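Local structure of EGF family domain-containing protein (Toxoplasma gondii, 4Z80) at residues Y60-D65 with A87-A92; A77-K82 with G293-D298; F275-A280 with V332-R337. The protein probably serves as an AMA-family surface antigen that binds a RON2-type partner at the moving junction during host-cell invasion. One frame throughout, in Å; residues are numbered along the deposited sequence.

Contact 1 is partly buried, with Glu-62 at the surface, whereas every touching residue of contacts 2 and 3 is buried. Strand 89-91 of contact 1 runs close to the other two: Tyr-89 O is hydrogen-bonded to Thr-81 OG1 of contact 2, and Met-90 packs on Ser-277 and His-335 of contact 3. His-295 and Arg-276 carry the link further, the imidazole of His-295 packing against the backbone of 275-280 and Arg-276 NE bonding to Tyr-64 O. The chemistry changes with place: strand pairing with near-parallel, slid-apart tyrosines and a methionine in contact 1, one carboxylate holding a loop in contact 2, and backbone bonds plus waters nearest the chain's centre in contact 3.

Contact 1: Y60-D65 with A87-A92; sequences YSEMYD and APYMAA
Ser-61 O takes the N-H of Met-90 at 2.8 Å and lies 3.3 Å from Tyr-89 CA in a CA-H...O contact, so two groups of the other strand meet this one carbonyl. The return bond runs from Ser-61 N to Met-90 O at 3.0 Å. Together they make the hydrogen-bonded pair of a two-stranded antiparallel sheet, 60-62 with 89-91, and Met-63 N extends the pairing with a nearly straight bond of 3.0 Å (175°) to Pro-88 O; Pro-88 is the central residue of an inverse gamma turn. Beside the strands, Tyr-60 CB lies over one face of the Tyr-89 ring, 3.9 Å from its centroid. The two rings are nearly parallel, at 10°, but slid so far apart that they scarcely overlap. At the outer end, a water joins Glu-62 OE2 to Tyr-89 OH, 2.8 Å from each.

Ser-61 and Met-90 put their side chains on one face of the sheet. Met-90 has CG between its backbone N and carbonyl carbon (chi1 61°) and then runs out extended, which carries CE to 3.4 Å from Ser-61 OG and on to Tyr-64 CB. Ser-61 OG is itself hydrogen-bonded to Asp-27.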
ATOM      1  N   TYR A  60      -7.583  -2.503   8.382  1.00 10.31           N
ATOM      2  CA  TYR A  60      -8.704  -2.868   7.524  1.00 12.66           C
ATOM      3  C   TYR A  60      -9.902  -1.972   7.774  1.00 11.43           C
ATOM      4  O   TYR A  60     -10.162  -1.560   8.910  1.00 13.31           O
ATOM      5  CB  TYR A  60      -9.171  -4.313   7.772  1.00 11.10           C
ATOM      6  CG  TYR A  60      -8.190  -5.410   7.461  1.00 10.51           C
ATOM      7  CD1 TYR A  60      -7.518  -5.460   6.252  1.00  9.59           C
ATOM      8  CD2 TYR A  60      -7.948  -6.411   8.381  1.00 11.74           C
ATOM      9  CE1 TYR A  60      -6.614  -6.472   5.974  1.00 11.72           C
ATOM     10  CE2 TYR A  60      -7.051  -7.434   8.115  1.00 12.58           C
ATOM     11  CZ  TYR A  60      -6.382  -7.461   6.916  1.00 10.70           C
ATOM     12  OH  TYR A  60      -5.485  -8.470   6.649  1.00 11.90           O
ATOM     13  N   SER A  61     -10.666  -1.730   6.717  1.00 11.35           N
ATOM     14  CA  SER A  61     -12.031  -1.251   6.868  1.00 12.32           C
ATOM     15  C   SER A  61     -12.892  -1.892   5.792  1.00 10.85           C
ATOM     16  O   SER A  61     -12.381  -2.476   4.838  1.00 11.89           O
ATOM     17  CB  SER A  61     -12.103   0.267   6.781  1.00 15.33           C
ATOM     18  OG  SER A  61     -11.796   0.705   5.473  1.00 15.52           O
ATOM     19  N   GLU A  62     -14.204  -1.802   5.950  1.00 13.87           N
ATOM     20  CA  GLU A  62     -15.101  -2.400   4.981  1.00 14.38           C
ATOM     21  C   GLU A  62     -14.909  -1.811   3.595  1.00 13.69           C
ATOM     22  O   GLU A  62     -14.840  -0.594   3.427  1.00 14.35           O
ATOM     23  CB  GLU A  62     -16.551  -2.216   5.418  1.00 16.51           C
ATOM     24  CG  GLU A  62     -16.966  -3.123   6.578  1.00 16.59           C
ATOM     25  CD  GLU A  62     -16.414  -2.697   7.928  1.00 19.18           C
ATOM     26  OE1 GLU A  62     -15.913  -1.558   8.060  1.00 20.20           O
ATOM     27  OE2 GLU A  62     -16.485  -3.521   8.865  1.00 21.60           O
ATOM     28  N   MET A  63     -14.817  -2.689   2.607  1.00 12.70           N
ATOM     29  CA  MET A  63     -14.733  -2.255   1.230  1.00 13.16           C
ATOM     30  C   MET A  63     -15.818  -1.220   0.952  1.00 13.33           C
ATOM     31  O   MET A  63     -16.997  -1.430   1.246  1.00 14.10           O
ATOM     32  CB  MET A  63     -14.858  -3.445   0.279  1.00 15.39           C
ATOM     33  CG  MET A  63     -14.907  -3.059  -1.205  1.00 15.23           C
ATOM     34  SD  MET A  63     -13.470  -2.137  -1.795  1.00 15.56           S
ATOM     35  CE  MET A  63     -12.232  -3.438  -1.872  1.00 15.43           C
ATOM     36  N   TYR A  64     -15.388  -0.090   0.405  1.00 13.79           N
ATOM     37  CA  TYR A  64     -16.267   1.020   0.083  1.00 13.14           C
ATOM     38  C   TYR A  64     -16.231   1.219  -1.419  1.00 14.99           C
ATOM     39  O   TYR A  64     -15.163   1.455  -1.987  1.00 14.44           O
ATOM     40  CB  TYR A  64     -15.812   2.285   0.805  1.00 14.32           C
ATOM     41  CG  TYR A  64     -16.607   3.523   0.481  1.00 14.69           C
ATOM     42  CD1 TYR A  64     -17.823   3.766   1.103  1.00 17.14           C
ATOM     43  CD2 TYR A  64     -16.127   4.463  -0.415  1.00 16.79           C
ATOM     44  CE1 TYR A  64     -18.551   4.908   0.826  1.00 18.32           C
ATOM     45  CE2 TYR A  64     -16.849   5.611  -0.705  1.00 18.07           C
ATOM     46  CZ  TYR A  64     -18.056   5.825  -0.079  1.00 16.91           C
ATOM     47  OH  TYR A  64     -18.771   6.966  -0.358  1.00 19.87           O
ATOM     48  N   ASP A  65     -17.390   1.115  -2.058  1.00 15.02           N
ATOM     49  CA  ASP A  65     -17.484   1.293  -3.498  1.00 16.28           C
ATOM     50  C   ASP A  65     -18.612   2.267  -3.824  1.00 17.32           C
ATOM     51  O   ASP A  65     -19.790   1.921  -3.749  1.00 16.83           O
ATOM     52  CB  ASP A  65     -17.702  -0.048  -4.198  1.00 16.63           C
ATOM     53  CG  ASP A  65     -17.459   0.030  -5.691  1.00 15.87           C
ATOM     54  OD1 ASP A  65     -17.697   1.109  -6.266  1.00 16.84           O
ATOM     55  OD2 ASP A  65     -17.025  -0.977  -6.288  1.00 14.59           O
ATOM     56  N   ALA A  87     -14.114 -11.092   6.295  1.00 15.82           N
ATOM     57  CA  ALA A  87     -14.962  -9.960   5.943  1.00 16.34           C
ATOM     58  C   ALA A  87     -14.385  -9.306   4.702  1.00 14.34           C
ATOM     59  O   ALA A  87     -13.179  -9.386   4.477  1.00 14.90           O
ATOM     60  CB  ALA A  87     -15.046  -8.965   7.078  1.00 19.25           C
ATOM     61  N   PRO A  88     -15.234  -8.659   3.887  1.00 14.82           N
ATOM     62  CA  PRO A  88     -14.720  -7.982   2.690  1.00 14.42           C
ATOM     63  C   PRO A  88     -14.084  -6.645   3.047  1.00 14.30           C
ATOM     64  O   PRO A  88     -14.737  -5.602   3.066  1.00 16.46           O
ATOM     65  CB  PRO A  88     -15.963  -7.812   1.815  1.00 17.15           C
ATOM     66  CG  PRO A  88     -17.103  -7.876   2.724  1.00 23.06           C
ATOM     67  CD  PRO A  88     -16.703  -8.624   3.959  1.00 19.85           C
ATOM     68  N   TYR A  89     -12.801  -6.719   3.375  1.00 13.53           N
ATOM     69  CA  TYR A  89     -12.027  -5.578   3.841  1.00 10.64           C
ATOM     70  C   TYR A  89     -11.064  -5.033   2.785  1.00 11.25           C
ATOM     71  O   TYR A  89     -10.376  -5.796   2.095  1.00 14.14           O
ATOM     72  CB  TYR A  89     -11.195  -5.972   5.065  1.00 12.43           C
ATOM     73  CG  TYR A  89     -11.914  -6.113   6.389  1.00 14.46           C
ATOM     74  CD1 TYR A  89     -12.984  -5.303   6.732  1.00 15.03           C
ATOM     75  CD2 TYR A  89     -11.472  -7.041   7.319  1.00 14.60           C
ATOM     76  CE1 TYR A  89     -13.607  -5.435   7.968  1.00 18.67           C
ATOM     77  CE2 TYR A  89     -12.083  -7.180   8.543  1.00 14.84           C
ATOM     78  CZ  TYR A  89     -13.147  -6.380   8.863  1.00 19.56           C
ATOM     79  OH  TYR A  89     -13.745  -6.532  10.097  1.00 25.08           O
ATOM     80  N   MET A  90     -10.990  -3.708   2.699  1.00 12.20           N
ATOM     81  CA  MET A  90      -9.879  -3.047   2.019  1.00 10.84           C
ATOM     82  C   MET A  90      -8.800  -2.674   3.035  1.00 12.07           C
ATOM     83  O   MET A  90      -9.092  -2.460   4.214  1.00 11.55           O
ATOM     84  CB  MET A  90     -10.359  -1.804   1.254  1.00 11.98           C
ATOM     85  CG  MET A  90     -10.988  -0.724   2.101  1.00 11.67           C
ATOM     86  SD  MET A  90     -11.709   0.552   1.035  1.00 14.68           S
ATOM     87  CE  MET A  90     -12.234   1.718   2.282  1.00 15.58           C
ATOM     88  N   ALA A  91      -7.554  -2.608   2.575  1.00 11.64           N
ATOM     89  CA  ALA A  91      -6.454  -2.129   3.398  1.00 11.19           C
ATOM     90  C   ALA A  91      -6.693  -0.661   3.739  1.00 11.77           C
ATOM     91  O   ALA A  91      -7.009   0.143   2.855  1.00 13.55           O
ATOM     92  CB  ALA A  91      -5.123  -2.307   2.679  1.00 12.38           C
ATOM     93  N   ALA A  92      -6.547  -0.311   5.012  1.00 10.87           N
ATOM     94  CA  ALA A  92      -6.926   1.009   5.510  1.00 11.66           C
ATOM     95  C   ALA A  92      -5.862   1.566   6.435  1.00 10.71           C
ATOM     96  O   ALA A  92      -5.055   0.819   6.994  1.00 11.32           O
ATOM     97  CB  ALA A  92      -8.254   0.934   6.238  1.00 15.11           C
TER
HETATM   98  O   HOH W   1     -14.825  -4.070  11.003  1.00 31.11           O

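Contact 2: A77-K82 with G293-D298; sequences AKIDTK and GYHTQD
Helix 80-84 meets the loop 293-298, part of the AMA1-family region of the PAN clan, through the carboxylate of Asp-80, which points into the bend of the loop and receives its N-H groups. Two donors grip OD2. Thr-296 OG1 gives its proton to Asp-80 OD2 at 2.6 Å, arriving on the anti side and tilted some 22° out of the carboxylate plane, while Thr-296 N reaches the syn lone pair of the same oxygen at 2.9 Å. The other oxygen, OD1, takes the N-H of His-295 at 3.0 Å in an almost straight bond (173°). Successive backbone N-H groups and one hydroxyl thus converge on a single side chain, an arrangement that fixes the rotation of the carboxylate and would be expected to stabilise its negative charge in this buried place.

The torsion of Asp-80 sets this up: with chi1 at 62°, CG sits in the position flanked by both the backbone N and the carbonyl carbon. A water lies between Asp-80 OD1, at 2.8 Å, and Gly-293 O, at 2.7 Å, and can donate to either. Thr-84, about one turn further along the helix, forms a hydrogen bond with Thr-296 OG1.

Around these bonds the packing is apolar. Asp-80 CB approaches Tyr-294 CD1 obliquely at 3.6 Å; the hydroxyl of that tyrosine goes to Glu-149, and its ring meets Phe-151 edge-to-face. On the His-295 side, Thr-81 CG2 touches His-295 CB at 3.8 Å and Ile-79 CG2 comes obliquely to CD2 of the imidazole. Within the loop, Gln-297 folds back so that NE2 donates to His-295 O; NE2 also bonds Gly-59 O, and OE1 is bonded to Lys-100.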
ATOM      1  N   ALA A  77     -19.027 -10.328  -5.175  1.00 22.94           N
ATOM      2  CA  ALA A  77     -17.682  -9.837  -5.448  1.00 20.20           C
ATOM      3  C   ALA A  77     -16.688 -10.558  -4.549  1.00 20.39           C
ATOM      4  O   ALA A  77     -16.870 -10.596  -3.335  1.00 23.09           O
ATOM      5  CB  ALA A  77     -17.604  -8.341  -5.228  1.00 21.10           C
ATOM      6  N   LYS A  78     -15.644 -11.128  -5.139  1.00 18.21           N
ATOM      7  CA  LYS A  78     -14.607 -11.767  -4.341  1.00 18.38           C
ATOM      8  C   LYS A  78     -13.565 -10.735  -3.936  1.00 18.03           C
ATOM      9  O   LYS A  78     -12.992 -10.055  -4.781  1.00 17.76           O
ATOM     10  CB  LYS A  78     -13.950 -12.911  -5.108  1.00 19.85           C
ATOM     11  CG  LYS A  78     -12.894 -13.647  -4.305  1.00 24.87           C
ATOM     12  CD  LYS A  78     -12.364 -14.856  -5.055  1.00 28.17           C
ATOM     13  CE  LYS A  78     -11.285 -15.564  -4.252  1.00 42.60           C
ATOM     14  NZ  LYS A  78     -10.826 -16.816  -4.912  1.00 47.85           N
ATOM     15  N   ILE A  79     -13.340 -10.613  -2.634  1.00 16.77           N
ATOM     16  CA  ILE A  79     -12.267  -9.785  -2.103  1.00 17.27           C
ATOM     17  C   ILE A  79     -11.373 -10.714  -1.288  1.00 16.07           C
ATOM     18  O   ILE A  79     -11.879 -11.532  -0.526  1.00 16.34           O
ATOM     19  CB  ILE A  79     -12.804  -8.636  -1.242  1.00 15.78           C
ATOM     20  CG1 ILE A  79     -13.901  -7.880  -2.008  1.00 22.41           C
ATOM     21  CG2 ILE A  79     -11.660  -7.700  -0.854  1.00 19.58           C
ATOM     22  CD1 ILE A  79     -14.496  -6.751  -1.264  1.00 29.69           C
ATOM     23  N   ASP A  80     -10.058 -10.609  -1.460  1.00 15.17           N
ATOM     24  CA  ASP A  80      -9.141 -11.601  -0.900  1.00 15.56           C
ATOM     25  C   ASP A  80      -9.273 -11.741   0.617  1.00 14.00           C
ATOM     26  O   ASP A  80      -9.084 -12.825   1.165  1.00 14.68           O
ATOM     27  CB  ASP A  80      -7.690 -11.268  -1.280  1.00 15.56           C
ATOM     28  CG  ASP A  80      -7.215  -9.931  -0.729  1.00 14.35           C
ATOM     29  OD1 ASP A  80      -7.594  -8.862  -1.275  1.00 14.31           O
ATOM     30  OD2 ASP A  80      -6.427  -9.957   0.232  1.00 13.57           O
ATOM     31  N   THR A  81      -9.627 -10.655   1.291  1.00 11.77           N
ATOM     32  CA  THR A  81      -9.788 -10.665   2.746  1.00 11.67           C
ATOM     33  C   THR A  81     -11.009 -11.460   3.238  1.00 12.81           C
ATOM     34  O   THR A  81     -11.068 -11.850   4.407  1.00 13.48           O
ATOM     35  CB  THR A  81      -9.874  -9.224   3.274  1.00 11.02           C
ATOM     36  OG1 THR A  81     -10.730  -8.469   2.406  1.00 12.44           O
ATOM     37  CG2 THR A  81      -8.477  -8.594   3.291  1.00 11.05           C
ATOM     38  N   LYS A  82     -11.985 -11.712   2.374  1.00 12.47           N
ATOM     39  CA  LYS A  82     -13.127 -12.528   2.798  1.00 14.50           C
ATOM     40  C   LYS A  82     -12.643 -13.901   3.249  1.00 18.05           C
ATOM     41  O   LYS A  82     -13.094 -14.428   4.269  1.00 19.64           O
ATOM     42  CB  LYS A  82     -14.153 -12.668   1.680  1.00 16.61           C
ATOM     43  CG  LYS A  82     -14.946 -11.413   1.472  1.00 24.96           C
ATOM     44  CD  LYS A  82     -16.227 -11.704   0.713  1.00 43.91           C
ATOM     45  CE  LYS A  82     -16.235 -11.026  -0.626  1.00 28.57           C
ATOM     46  NZ  LYS A  82     -17.644 -10.813  -1.092  1.00 44.47           N
ATOM     47  N   GLY A 293      -1.992  -6.414  -5.234  1.00 11.19           N
ATOM     48  CA  GLY A 293      -3.260  -6.963  -5.674  1.00 11.64           C
ATOM     49  C   GLY A 293      -4.161  -7.433  -4.544  1.00 11.70           C
ATOM     50  O   GLY A 293      -5.341  -7.690  -4.746  1.00 11.88           O
ATOM     51  N   TYR A 294      -3.588  -7.531  -3.350  1.00 11.50           N
ATOM     52  CA  TYR A 294      -4.281  -8.074  -2.185  1.00 11.64           C
ATOM     53  C   TYR A 294      -4.289  -7.087  -1.024  1.00  9.79           C
ATOM     54  O   TYR A 294      -3.286  -6.401  -0.770  1.00 11.40           O
ATOM     55  CB  TYR A 294      -3.611  -9.367  -1.725  1.00 11.11           C
ATOM     56  CG  TYR A 294      -3.684 -10.551  -2.666  1.00 10.30           C
ATOM     57  CD1 TYR A 294      -4.836 -10.834  -3.388  1.00 11.74           C
ATOM     58  CD2 TYR A 294      -2.600 -11.407  -2.802  1.00 11.75           C
ATOM     59  CE1 TYR A 294      -4.903 -11.944  -4.228  1.00 14.18           C
ATOM     60  CE2 TYR A 294      -2.656 -12.522  -3.628  1.00 12.37           C
ATOM     61  CZ  TYR A 294      -3.810 -12.782  -4.340  1.00 12.77           C
ATOM     62  OH  TYR A 294      -3.873 -13.894  -5.175  1.00 13.60           O
ATOM     63  N   HIS A 295      -5.419  -7.032  -0.321  1.00 10.24           N
ATOM     64  CA  HIS A 295      -5.582  -6.206   0.873  1.00 10.92           C
ATOM     65  C   HIS A 295      -5.068  -6.892   2.134  1.00 10.76           C
ATOM     66  O   HIS A 295      -4.743  -6.226   3.116  1.00 10.64           O
ATOM     67  CB  HIS A 295      -7.045  -5.840   1.077  1.00  9.88           C
ATOM     68  CG  HIS A 295      -7.617  -5.013  -0.027  1.00 10.41           C
ATOM     69  ND1 HIS A 295      -7.395  -3.657  -0.133  1.00 11.98           N
ATOM     70  CD2 HIS A 295      -8.400  -5.353  -1.075  1.00 13.62           C
ATOM     71  CE1 HIS A 295      -8.024  -3.197  -1.203  1.00 12.59           C
ATOM     72  NE2 HIS A 295      -8.643  -4.205  -1.789  1.00 12.23           N
ATOM     73  N   THR A 296      -5.004  -8.218   2.096  1.00  9.71           N
ATOM     74  CA  THR A 296      -4.550  -9.005   3.241  1.00  8.94           C
ATOM     75  C   THR A 296      -3.167  -8.544   3.682  1.00 11.51           C
ATOM     76  O   THR A 296      -2.274  -8.363   2.857  1.00 11.39           O
ATOM     77  CB  THR A 296      -4.505 -10.516   2.882  1.00 10.66           C
ATOM     78  OG1 THR A 296      -5.822 -10.984   2.564  1.00 11.37           O
ATOM     79  CG2 THR A 296      -3.979 -11.332   4.044  1.00 11.69           C
ATOM     80  N   GLN A 297      -2.988  -8.365   4.988  1.00 10.85           N
ATOM     81  CA  GLN A 297      -1.676  -8.026   5.535  1.00 10.23           C
ATOM     82  C   GLN A 297      -1.090  -9.115   6.440  1.00 11.06           C
ATOM     83  O   GLN A 297       0.113  -9.161   6.650  1.00 12.31           O
ATOM     84  CB  GLN A 297      -1.777  -6.703   6.290  1.00 10.23           C
ATOM     85  CG  GLN A 297      -1.946  -5.506   5.357  1.00 11.04           C
ATOM     86  CD  GLN A 297      -2.798  -4.421   5.975  1.00  9.36           C
ATOM     87  OE1 GLN A 297      -2.362  -3.726   6.891  1.00 11.86           O
ATOM     88  NE2 GLN A 297      -4.034  -4.301   5.510  1.00 10.95           N
ATOM     89  N   ASP A 298      -1.944 -10.000   6.952  1.00 11.79           N
ATOM     90  CA  ASP A 298      -1.510 -11.092   7.831  1.00 10.29           C
ATOM     91  C   ASP A 298      -2.404 -12.298   7.589  1.00 10.87           C
ATOM     92  O   ASP A 298      -3.624 -12.168   7.589  1.00 12.87           O
ATOM     93  CB  ASP A 298      -1.575 -10.659   9.303  1.00 10.73           C
ATOM     94  CG  ASP A 298      -0.844 -11.610  10.242  1.00 15.65           C
ATOM     95  OD1 ASP A 298      -1.370 -12.704  10.524  1.00 16.31           O
ATOM     96  OD2 ASP A 298       0.244 -11.241  10.734  1.00 15.38           O
TER
HETATM   97  O   HOH W   2      -7.896  -7.574  -3.793  1.00 13.73           O

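Contact 3: F275-A280 with V332-R337; sequences FRSLPA and VTSHTR
Ala-280 and Val-332 are bonded to each other twice through the backbone. Ala-280 N donates to Val-332 O and Val-332 N to Ala-280 O, both at 2.8 Å, which makes them a hydrogen-bonded antiparallel pair. It sits where strand 329-332 ends beside the beginning of strand 280-283, the two central strands of a four-stranded antiparallel sheet. The side chains of the pair lie on one face, against helix 252-262.

Beyond this pair the chains stay close, but the pairing continues through waters. One water donates to Leu-278 O at 3.0 Å and to Val-332 O at 3.2 Å, so the latter carbonyl takes a proton from water as well as from Ala-280 N. A second water gives a proton to Ser-277 O and accepts one from Ser-334 N at 2.9 Å, linking the two backbones at Ser-277 and Ser-334.

Side-chain contacts are by van der Waals packing. With chi1 at -168°, Ser-334 swings OG away from its own N to lie 3.5 Å from Ser-277 CA, while Ser-334 CB rests 3.5 Å from Ser-277 O; the hydroxyl is hydrogen-bonded to Ser-259. Ser-277 OG approaches the imidazole of His-335 obliquely, 3.6 Å from CE1. The neighbouring NE2 of that ring is bonded to Glu-177, which also forms a salt bridge with Arg-276.

Across this contact, then, the polar work falls to main-chain atoms and two bridging waters, while the hydroxyl of Ser-334 and the imidazole of His-335 bond to other parts of the chain, at Ser-259 and Glu-177.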
ATOM      1  N   PHE A 275     -11.177  -5.745  -7.755  1.00 11.41           N
ATOM      2  CA  PHE A 275      -9.994  -4.984  -7.366  1.00 14.47           C
ATOM      3  C   PHE A 275     -10.346  -3.513  -7.190  1.00 14.97           C
ATOM      4  O   PHE A 275     -10.715  -2.836  -8.148  1.00 13.76           O
ATOM      5  CB  PHE A 275      -8.881  -5.136  -8.412  1.00 13.48           C
ATOM      6  CG  PHE A 275      -8.373  -6.546  -8.558  1.00 12.34           C
ATOM      7  CD1 PHE A 275      -7.445  -7.055  -7.664  1.00 14.50           C
ATOM      8  CD2 PHE A 275      -8.831  -7.366  -9.575  1.00 12.99           C
ATOM      9  CE1 PHE A 275      -6.971  -8.348  -7.788  1.00 13.28           C
ATOM     10  CE2 PHE A 275      -8.367  -8.661  -9.699  1.00 16.87           C
ATOM     11  CZ  PHE A 275      -7.433  -9.153  -8.800  1.00 12.16           C
ATOM     12  N   ARG A 276     -10.236  -3.013  -5.965  1.00 12.91           N
ATOM     13  CA  ARG A 276     -10.551  -1.623  -5.683  1.00 12.88           C
ATOM     14  C   ARG A 276      -9.757  -1.136  -4.487  1.00 12.55           C
ATOM     15  O   ARG A 276      -9.485  -1.898  -3.558  1.00 13.00           O
ATOM     16  CB  ARG A 276     -12.052  -1.436  -5.422  1.00 12.12           C
ATOM     17  CG  ARG A 276     -12.457  -0.001  -5.098  1.00 12.15           C
ATOM     18  CD  ARG A 276     -13.961   0.204  -5.130  1.00 14.88           C
ATOM     19  NE  ARG A 276     -14.310   1.580  -4.784  1.00 14.03           N
ATOM     20  CZ  ARG A 276     -14.642   2.541  -5.645  1.00 15.11           C
ATOM     21  NH1 ARG A 276     -14.700   2.308  -6.954  1.00 14.23           N
ATOM     22  NH2 ARG A 276     -14.924   3.751  -5.181  1.00 15.83           N
ATOM     23  N   SER A 277      -9.388   0.140  -4.525  1.00 13.91           N
ATOM     24  CA  SER A 277      -8.687   0.794  -3.432  1.00 12.73           C
ATOM     25  C   SER A 277      -7.460   0.002  -2.996  1.00 13.21           C
ATOM     26  O   SER A 277      -7.224  -0.217  -1.809  1.00 11.26           O
ATOM     27  CB  SER A 277      -9.643   1.019  -2.260  1.00 13.94           C
ATOM     28  OG  SER A 277     -10.735   1.813  -2.696  1.00 15.39           O
ATOM     29  N   LEU A 278      -6.660  -0.395  -3.973  1.00 11.59           N
ATOM     30  CA  LEU A 278      -5.533  -1.276  -3.712  1.00 10.35           C
ATOM     31  C   LEU A 278      -4.455  -0.571  -2.912  1.00 11.57           C
ATOM     32  O   LEU A 278      -4.140   0.588  -3.173  1.00 12.93           O
ATOM     33  CB  LEU A 278      -4.940  -1.790  -5.023  1.00 11.76           C
ATOM     34  CG  LEU A 278      -5.858  -2.665  -5.877  1.00 12.35           C
ATOM     35  CD1 LEU A 278      -5.131  -3.095  -7.142  1.00 12.86           C
ATOM     36  CD2 LEU A 278      -6.353  -3.875  -5.115  1.00 11.84           C
ATOM     37  N   PRO A 279      -3.851  -1.279  -1.950  1.00 10.46           N
ATOM     38  CA  PRO A 279      -2.679  -0.722  -1.285  1.00 11.20           C
ATOM     39  C   PRO A 279      -1.464  -0.759  -2.211  1.00 11.02           C
ATOM     40  O   PRO A 279      -1.511  -1.366  -3.288  1.00 10.56           O
ATOM     41  CB  PRO A 279      -2.508  -1.638  -0.072  1.00 11.29           C
ATOM     42  CG  PRO A 279      -2.990  -2.951  -0.528  1.00 10.80           C
ATOM     43  CD  PRO A 279      -4.110  -2.666  -1.521  1.00 10.60           C
ATOM     44  N   ALA A 280      -0.385  -0.106  -1.801  1.00 12.20           N
ATOM     45  CA  ALA A 280       0.800  -0.008  -2.633  1.00 11.12           C
ATOM     46  C   ALA A 280       2.059   0.051  -1.792  1.00 11.92           C
ATOM     47  O   ALA A 280       2.024   0.412  -0.615  1.00 13.17           O
ATOM     48  CB  ALA A 280       0.712   1.225  -3.540  1.00 11.79           C
ATOM     49  N   VAL A 332       1.551   1.859   1.747  1.00 12.05           N
ATOM     50  CA  VAL A 332       0.673   2.989   1.495  1.00 12.14           C
ATOM     51  C   VAL A 332      -0.721   2.495   1.149  1.00 13.24           C
ATOM     52  O   VAL A 332      -0.875   1.725   0.212  1.00 14.49           O
ATOM     53  CB  VAL A 332       1.224   3.824   0.317  1.00 14.98           C
ATOM     54  CG1 VAL A 332       0.293   4.945  -0.057  1.00 19.40           C
ATOM     55  CG2 VAL A 332       2.615   4.357   0.664  1.00 16.80           C
ATOM     56  N   THR A 333      -1.742   2.934   1.874  1.00 11.39           N
ATOM     57  CA  THR A 333      -3.100   2.586   1.479  1.00 11.75           C
ATOM     58  C   THR A 333      -3.639   3.576   0.447  1.00 14.16           C
ATOM     59  O   THR A 333      -3.125   4.688   0.279  1.00 13.28           O
ATOM     60  CB  THR A 333      -4.059   2.520   2.679  1.00 12.92           C
ATOM     61  OG1 THR A 333      -4.351   3.837   3.157  1.00 14.81           O
ATOM     62  CG2 THR A 333      -3.459   1.682   3.802  1.00 14.53           C
ATOM     63  N   SER A 334      -4.680   3.150  -0.245  1.00 12.15           N
ATOM     64  CA  SER A 334      -5.289   3.955  -1.296  1.00 12.00           C
ATOM     65  C   SER A 334      -5.824   5.258  -0.722  1.00 13.45           C
ATOM     66  O   SER A 334      -5.889   6.276  -1.415  1.00 15.80           O
ATOM     67  CB  SER A 334      -6.404   3.153  -1.970  1.00 13.18           C
ATOM     68  OG  SER A 334      -6.855   3.758  -3.173  1.00 13.72           O
ATOM     69  N   HIS A 335      -6.189   5.224   0.555  1.00 11.14           N
ATOM     70  CA  HIS A 335      -6.766   6.372   1.234  1.00 13.47           C
ATOM     71  C   HIS A 335      -5.751   7.012   2.185  1.00 12.38           C
ATOM     72  O   HIS A 335      -5.979   7.141   3.386  1.00 15.04           O
ATOM     73  CB  HIS A 335      -8.033   5.945   1.978  1.00 12.10           C
ATOM     74  CG  HIS A 335      -9.142   5.489   1.076  1.00 12.62           C
ATOM     75  ND1 HIS A 335      -9.475   4.160   0.910  1.00 13.75           N
ATOM     76  CD2 HIS A 335     -10.002   6.192   0.299  1.00 13.67           C
ATOM     77  CE1 HIS A 335     -10.491   4.066   0.067  1.00 14.54           C
ATOM     78  NE2 HIS A 335     -10.825   5.285  -0.322  1.00 13.83           N
ATOM     79  N   THR A 336      -4.619   7.414   1.627  1.00 12.59           N
ATOM     80  CA  THR A 336      -3.603   8.129   2.377  1.00 11.49           C
ATOM     81  C   THR A 336      -4.000   9.603   2.483  1.00 12.09           C
ATOM     82  O   THR A 336      -4.459  10.187   1.499  1.00 14.18           O
ATOM     83  CB  THR A 336      -2.238   7.978   1.694  1.00 13.21           C
ATOM     84  OG1 THR A 336      -1.835   6.599   1.745  1.00 12.93           O
ATOM     85  CG2 THR A 336      -1.171   8.829   2.362  1.00 12.69           C
ATOM     86  N   ARG A 337      -3.828  10.206   3.656  1.00 11.54           N
ATOM     87  CA  ARG A 337      -4.264  11.586   3.855  1.00 12.05           C
ATOM     88  C   ARG A 337      -3.219  12.539   3.256  1.00 11.75           C
ATOM     89  O   ARG A 337      -2.017  12.326   3.389  1.00 12.88           O
ATOM     90  CB  ARG A 337      -4.533  11.882   5.342  1.00 12.43           C
ATOM     91  CG  ARG A 337      -3.383  11.638   6.333  1.00 12.34           C
ATOM     92  CD  ARG A 337      -3.866  11.800   7.778  1.00 12.99           C
ATOM     93  NE  ARG A 337      -4.505  13.105   7.970  1.00 13.31           N
ATOM     94  CZ  ARG A 337      -5.424  13.392   8.886  1.00 14.57           C
ATOM     95  NH1 ARG A 337      -5.849  12.480   9.753  1.00 13.94           N
ATOM     96  NH2 ARG A 337      -5.923  14.617   8.936  1.00 15.06           N
TER
HETATM   97  O   HOH W   3      -5.633   0.441   0.347  1.00 12.80           O
HETATM   98  O   HOH W   4      -2.273   2.788  -2.416  1.00 25.26           O